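Local structure of putative Scyalone Dehydratase (Novosphingobium aromaticivorans DSM 12444, 3EF8) at residues T65-T70 / D137-A142; Y112-V117 / W123-R128. The protein is of unknown function but, as a SnoaL-like member of the NTF2 clan, may be a lyase related to scytalone dehydratase. One frame throughout, in Å; residues are numbered along the deposited sequence. Where two conformers were deposited one is given.

Interaction 1 (T65-T70 / D137-A142); sequences TFFRGT and DYHVRA
Two aromatic rings make the whole of this small contact: the rim of Phe-67 points into the face of His-139. Their centroids lie 5.4 Å apart and their planes stand at 72°, an offset edge-to-face pair. The touching end is CZ of Phe-67, 3.8 Å from NE2 of His-139, with the neighbouring CE1 of Phe-67 3.9 Å from CE1 of the imidazole. Both His-139 atoms sit near the plane of the phenyl ring, so the phenyl ring's rim, rather than its face, carries the contact. On the histidine side, chi1 of 65° sets CG between the backbone N and the carbonyl carbon and presents the imidazole to Phe-67. CG2 of Val-140 lies against one face of the imidazole.

Hydrogen bonding does not link the two segments; instead, ND1 of His-139 is bonded to the hydroxyl of Tyr-99, which probably limits rotation of the imidazole. His-97 and Tyr-99, both on strand 86-99, also meet the rings of Phe-67 and His-139 respectively.

Beside Phe-67, Arg-68 and Gly-69 both face Arg-98 in a classic beta bulge. The contact thus belongs to a surface aromatic cluster joining the start of strand 67-81, outermost of the sheet within this chain, to the loop after strand 122-136 in an NTF2-like fold.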
# COMPACT_ATOMS: atom_id res chain seq x y z
N THR A 65 1.23 -20.75 -16.08
CA THR A 65 1.61 -22.15 -15.92
C THR A 65 2.48 -22.40 -14.70
O THR A 65 2.36 -23.41 -14.01
CB THR A 65 2.35 -22.67 -17.19
OG1 THR A 65 3.42 -21.78 -17.51
CG2 THR A 65 1.38 -22.74 -18.37
N PHE A 66 3.37 -21.45 -14.41
CA PHE A 66 4.30 -21.60 -13.28
C PHE A 66 3.72 -21.09 -11.96
O PHE A 66 4.23 -21.42 -10.89
CB PHE A 66 5.63 -20.91 -13.59
CG PHE A 66 6.46 -21.64 -14.61
N PHE A 67 2.66 -20.29 -12.05
CA PHE A 67 1.99 -19.78 -10.85
C PHE A 67 0.51 -20.09 -10.89
O PHE A 67 -0.14 -19.99 -11.95
CB PHE A 67 2.07 -18.23 -10.71
CG PHE A 67 3.44 -17.66 -10.87
CD1 PHE A 67 4.45 -17.89 -9.95
CD2 PHE A 67 3.71 -16.82 -11.94
CE1 PHE A 67 5.72 -17.35 -10.12
CE2 PHE A 67 4.98 -16.27 -12.11
CZ PHE A 67 5.98 -16.54 -11.19
N ARG A 68 -0.03 -20.45 -9.74
CA ARG A 68 -1.48 -20.61 -9.59
C ARG A 68 -2.10 -19.25 -9.30
O ARG A 68 -3.29 -19.05 -9.50
CB ARG A 68 -1.82 -21.57 -8.46
CG ARG A 68 -1.36 -22.99 -8.75
CD ARG A 68 -1.79 -23.91 -7.64
NE ARG A 68 -0.95 -23.77 -6.47
CZ ARG A 68 -1.29 -24.20 -5.26
NH1 ARG A 68 -2.46 -24.78 -5.07
NH2 ARG A 68 -0.46 -24.07 -4.24
N GLY A 69 -1.28 -18.34 -8.79
CA GLY A 69 -1.75 -16.99 -8.50
C GLY A 69 -0.62 -16.10 -8.04
O GLY A 69 0.39 -16.59 -7.58
N THR A 70 -0.84 -14.80 -8.23
CA THR A 70 0.06 -13.76 -7.70
C THR A 70 -0.79 -12.63 -7.13
O THR A 70 -1.95 -12.43 -7.51
CB THR A 70 1.03 -13.19 -8.78
OG1 THR A 70 0.30 -12.59 -9.83
CG2 THR A 70 1.91 -14.23 -9.42
N ASP A 137 11.84 -17.27 -0.13
CA ASP A 137 11.39 -18.51 -0.78
C ASP A 137 11.11 -18.31 -2.26
O ASP A 137 10.27 -18.97 -2.86
CB ASP A 137 10.18 -19.07 -0.06
CG ASP A 137 10.49 -19.58 1.34
OD1 ASP A 137 11.57 -20.19 1.53
OD2 ASP A 137 9.66 -19.42 2.23
N TYR A 138 11.90 -17.42 -2.86
CA TYR A 138 11.63 -16.97 -4.20
C TYR A 138 12.35 -17.79 -5.28
O TYR A 138 13.24 -18.62 -4.96
CB TYR A 138 12.01 -15.49 -4.26
CG TYR A 138 11.43 -14.68 -5.40
CD1 TYR A 138 10.06 -14.62 -5.61
CD2 TYR A 138 12.24 -13.92 -6.20
CE1 TYR A 138 9.53 -13.87 -6.64
CE2 TYR A 138 11.70 -13.14 -7.23
CZ TYR A 138 10.37 -13.10 -7.41
OH TYR A 138 9.88 -12.32 -8.45
N HIS A 139 11.95 -17.57 -6.52
CA HIS A 139 12.39 -18.42 -7.68
C HIS A 139 13.38 -17.75 -8.57
O HIS A 139 13.78 -18.26 -9.61
CB HIS A 139 11.19 -18.88 -8.49
CG HIS A 139 10.48 -17.77 -9.15
ND1 HIS A 139 9.71 -16.86 -8.45
CD2 HIS A 139 10.44 -17.38 -10.45
CE1 HIS A 139 9.23 -15.97 -9.30
NE2 HIS A 139 9.66 -16.26 -10.51
N VAL A 140 13.76 -16.54 -8.21
CA VAL A 140 14.75 -15.80 -8.96
C VAL A 140 15.89 -15.42 -8.05
O VAL A 140 15.72 -14.86 -6.97
CB VAL A 140 14.19 -14.50 -9.58
CG1 VAL A 140 15.26 -13.87 -10.51
CG2 VAL A 140 12.88 -14.76 -10.32
N ARG A 141 17.10 -15.82 -8.47
CA ARG A 141 18.29 -15.55 -7.70
C ARG A 141 18.97 -14.23 -8.05
O ARG A 141 19.35 -13.48 -7.16
CB ARG A 141 19.29 -16.71 -7.87
CG ARG A 141 20.52 -16.51 -7.06
N ALA A 142 19.12 -13.98 -9.33
CA ALA A 142 19.78 -12.77 -9.81
C ALA A 142 18.89 -11.58 -9.49
O ALA A 142 17.66 -11.67 -9.47
CB ALA A 142 20.02 -12.83 -11.32

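Interaction 2 (Y112-V117 / W123-R128); sequences YFDTVV and WKFKRR
Arg-128 grips the carboxylate of Asp-114 side-on with two nitrogens, forming a buried salt bridge. NE donates to OD1 of Asp-114 at 2.9 Å in a nearly straight bond (168°), while NH2 reaches OD2 of the same aspartate at 2.8 Å, on its syn side but tilted from the carboxylate plane. The two planes are well turned from each other, so OD1 is met from above the carboxylate plane.

Antiparallel backbone bonds join the strands. A classic bulge interrupts them where Lys-126 and Arg-127 both face Thr-115, whose O accepts from both amides, 2.8 Å from Lys-126 N and 3.0 Å from Arg-127 N.

A bend at chi3 (78°) helps bring the guanidinium flat over the Tyr-112 ring, with CZ of Arg-128 3.7 Å from the ring centroid, a cation-pi stack. The opposite guanidinium face is covered by Phe-125, whose ring also lies under CD of Arg-128. Were this arginine an alanine, the buried carboxylate of Asp-114 would probably lose its countercharge and a gap would be likely to open between Tyr-112 and Phe-125.

Farther along, the Val-116 methyls divide their contacts: CG1 packs 3.6 Å from CD1 of Phe-125, and CG2 3.7 Å from CE3 of Trp-123. Met-16 of helix 3-25 packs on Val-116 and Phe-125, and Glu-9 accepts from the indole NE1.

Chemically, paired charges and aromatic faces share one largely buried side of the hairpin; the carboxylate is likely to help stabilise the positive charge of Arg-128 there.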
# COMPACT_ATOMS: atom_id res chain seq x y z
N TYR A 112 10.52 -0.19 -7.75
CA TYR A 112 10.54 0.08 -9.16
C TYR A 112 11.00 1.47 -9.46
O TYR A 112 10.48 2.42 -8.90
CB TYR A 112 9.15 -0.11 -9.78
CG TYR A 112 8.83 -1.49 -10.25
CD1 TYR A 112 9.50 -2.01 -11.33
CD2 TYR A 112 7.87 -2.23 -9.65
CE1 TYR A 112 9.24 -3.23 -11.83
CE2 TYR A 112 7.57 -3.54 -10.17
CZ TYR A 112 8.27 -3.99 -11.25
OH TYR A 112 8.05 -5.27 -11.79
N PHE A 113 11.94 1.57 -10.40
CA PHE A 113 12.41 2.84 -10.93
C PHE A 113 11.96 2.85 -12.38
O PHE A 113 12.52 2.15 -13.22
CB PHE A 113 13.91 3.01 -10.76
CG PHE A 113 14.31 3.35 -9.36
CD1 PHE A 113 14.32 2.38 -8.38
CD2 PHE A 113 14.59 4.64 -9.00
CE1 PHE A 113 14.61 2.70 -7.08
CE2 PHE A 113 14.91 4.94 -7.68
CZ PHE A 113 14.93 3.96 -6.75
N ASP A 114 10.96 3.66 -12.69
CA ASP A 114 10.32 3.68 -13.97
C ASP A 114 10.40 5.04 -14.65
O ASP A 114 10.51 6.07 -13.99
CB ASP A 114 8.81 3.36 -13.78
CG ASP A 114 8.53 1.99 -13.14
OD1 ASP A 114 9.25 1.00 -13.45
OD2 ASP A 114 7.54 1.93 -12.35
N THR A 115 10.39 5.01 -15.98
CA THR A 115 10.05 6.18 -16.78
C THR A 115 8.83 5.83 -17.60
O THR A 115 8.81 4.78 -18.30
CB THR A 115 11.22 6.60 -17.70
OG1 THR A 115 12.35 6.95 -16.89
CG2 THR A 115 10.82 7.79 -18.63
N VAL A 116 7.83 6.68 -17.45
CA VAL A 116 6.57 6.59 -18.14
C VAL A 116 6.42 7.78 -19.11
O VAL A 116 6.92 8.88 -18.87
CB VAL A 116 5.38 6.48 -17.14
CG1 VAL A 116 5.54 5.18 -16.31
CG2 VAL A 116 5.28 7.69 -16.26
N VAL A 117 5.76 7.51 -20.22
CA VAL A 117 5.50 8.52 -21.25
C VAL A 117 4.05 8.48 -21.64
O VAL A 117 3.44 7.43 -21.63
CB VAL A 117 6.42 8.31 -22.49
CG1 VAL A 117 7.88 8.56 -22.12
CG2 VAL A 117 6.21 6.89 -23.07
N TRP A 123 -0.79 6.81 -20.60
CA TRP A 123 0.53 6.59 -20.05
C TRP A 123 0.96 5.16 -20.28
O TRP A 123 0.19 4.22 -20.13
CB TRP A 123 0.56 6.93 -18.54
CG TRP A 123 0.44 8.44 -18.28
CD1 TRP A 123 -0.68 9.14 -18.02
CD2 TRP A 123 1.51 9.40 -18.30
NE1 TRP A 123 -0.39 10.48 -17.84
CE2 TRP A 123 0.94 10.66 -18.04
CE3 TRP A 123 2.88 9.32 -18.54
CZ2 TRP A 123 1.71 11.82 -17.96
CZ3 TRP A 123 3.64 10.48 -18.46
CH2 TRP A 123 3.05 11.70 -18.17
N LYS A 124 2.21 5.02 -20.62
CA LYS A 124 2.85 3.75 -20.89
C LYS A 124 4.24 3.74 -20.33
O LYS A 124 4.86 4.79 -20.16
CB LYS A 124 2.92 3.48 -22.41
CG LYS A 124 1.55 3.36 -23.04
CD LYS A 124 1.66 2.94 -24.48
CE LYS A 124 0.30 2.79 -25.10
NZ LYS A 124 0.48 2.51 -26.57
N PHE A 125 4.70 2.54 -20.01
CA PHE A 125 6.08 2.38 -19.62
C PHE A 125 7.05 2.50 -20.77
O PHE A 125 6.93 1.82 -21.77
CB PHE A 125 6.36 1.05 -18.91
CG PHE A 125 5.60 0.90 -17.58
CD1 PHE A 125 6.01 1.60 -16.46
CD2 PHE A 125 4.52 0.02 -17.46
CE1 PHE A 125 5.35 1.45 -15.25
CE2 PHE A 125 3.83 -0.10 -16.28
CZ PHE A 125 4.29 0.57 -15.17
N LYS A 126 8.07 3.33 -20.56
CA LYS A 126 9.22 3.36 -21.48
C LYS A 126 10.40 2.59 -20.90
O LYS A 126 11.11 1.89 -21.59
CB LYS A 126 9.61 4.79 -21.84
CG LYS A 126 10.75 4.82 -22.87
CD LYS A 126 10.55 5.97 -23.84
CE LYS A 126 11.64 6.03 -24.93
NZ LYS A 126 12.95 6.36 -24.36
N ARG A 127 10.60 2.69 -19.59
CA ARG A 127 11.59 1.89 -18.89
C ARG A 127 11.06 1.48 -17.53
O ARG A 127 10.42 2.27 -16.86
CB ARG A 127 12.92 2.64 -18.68
CG ARG A 127 13.96 1.75 -18.03
CD ARG A 127 15.39 2.35 -18.06
NE ARG A 127 16.27 1.67 -17.10
CZ ARG A 127 16.97 0.58 -17.40
NH1 ARG A 127 16.88 0.08 -18.62
NH2 ARG A 127 17.73 -0.00 -16.50
N ARG A 128 11.30 0.22 -17.16
CA ARG A 128 11.12 -0.25 -15.78
C ARG A 128 12.37 -0.94 -15.31
O ARG A 128 12.87 -1.86 -15.98
CB ARG A 128 9.98 -1.26 -15.63
CG ARG A 128 8.68 -0.85 -16.14
CD ARG A 128 7.57 -1.60 -15.42
NE ARG A 128 7.33 -1.01 -14.09
CZ ARG A 128 6.29 -1.26 -13.32
NH1 ARG A 128 5.43 -2.21 -13.63
NH2 ARG A 128 6.12 -0.53 -12.25
O HOH W 1 14.51 3.15 -14.93

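In the fold
Both interactions reach the same mixed sheet, on opposite sides of the chain's centre; their own centres are about 23 Å apart and their nearest atoms about 8 Å, without touching. Along the chain, interaction 2 is nested inside the stretch closed by interaction 1: strand 67-81 begins at 65-70, the hairpin of strands 106-119 and 122-136 follows, and 137-142 comes after that hairpin. Strand 122-136 links the two sites, starting in the hairpin and ending just before the loop of interaction 1. A local hairpin pairing is thus combined with a longer-range surface contact at the sheet's outermost strand within this chain, both within one NTF2-like fold.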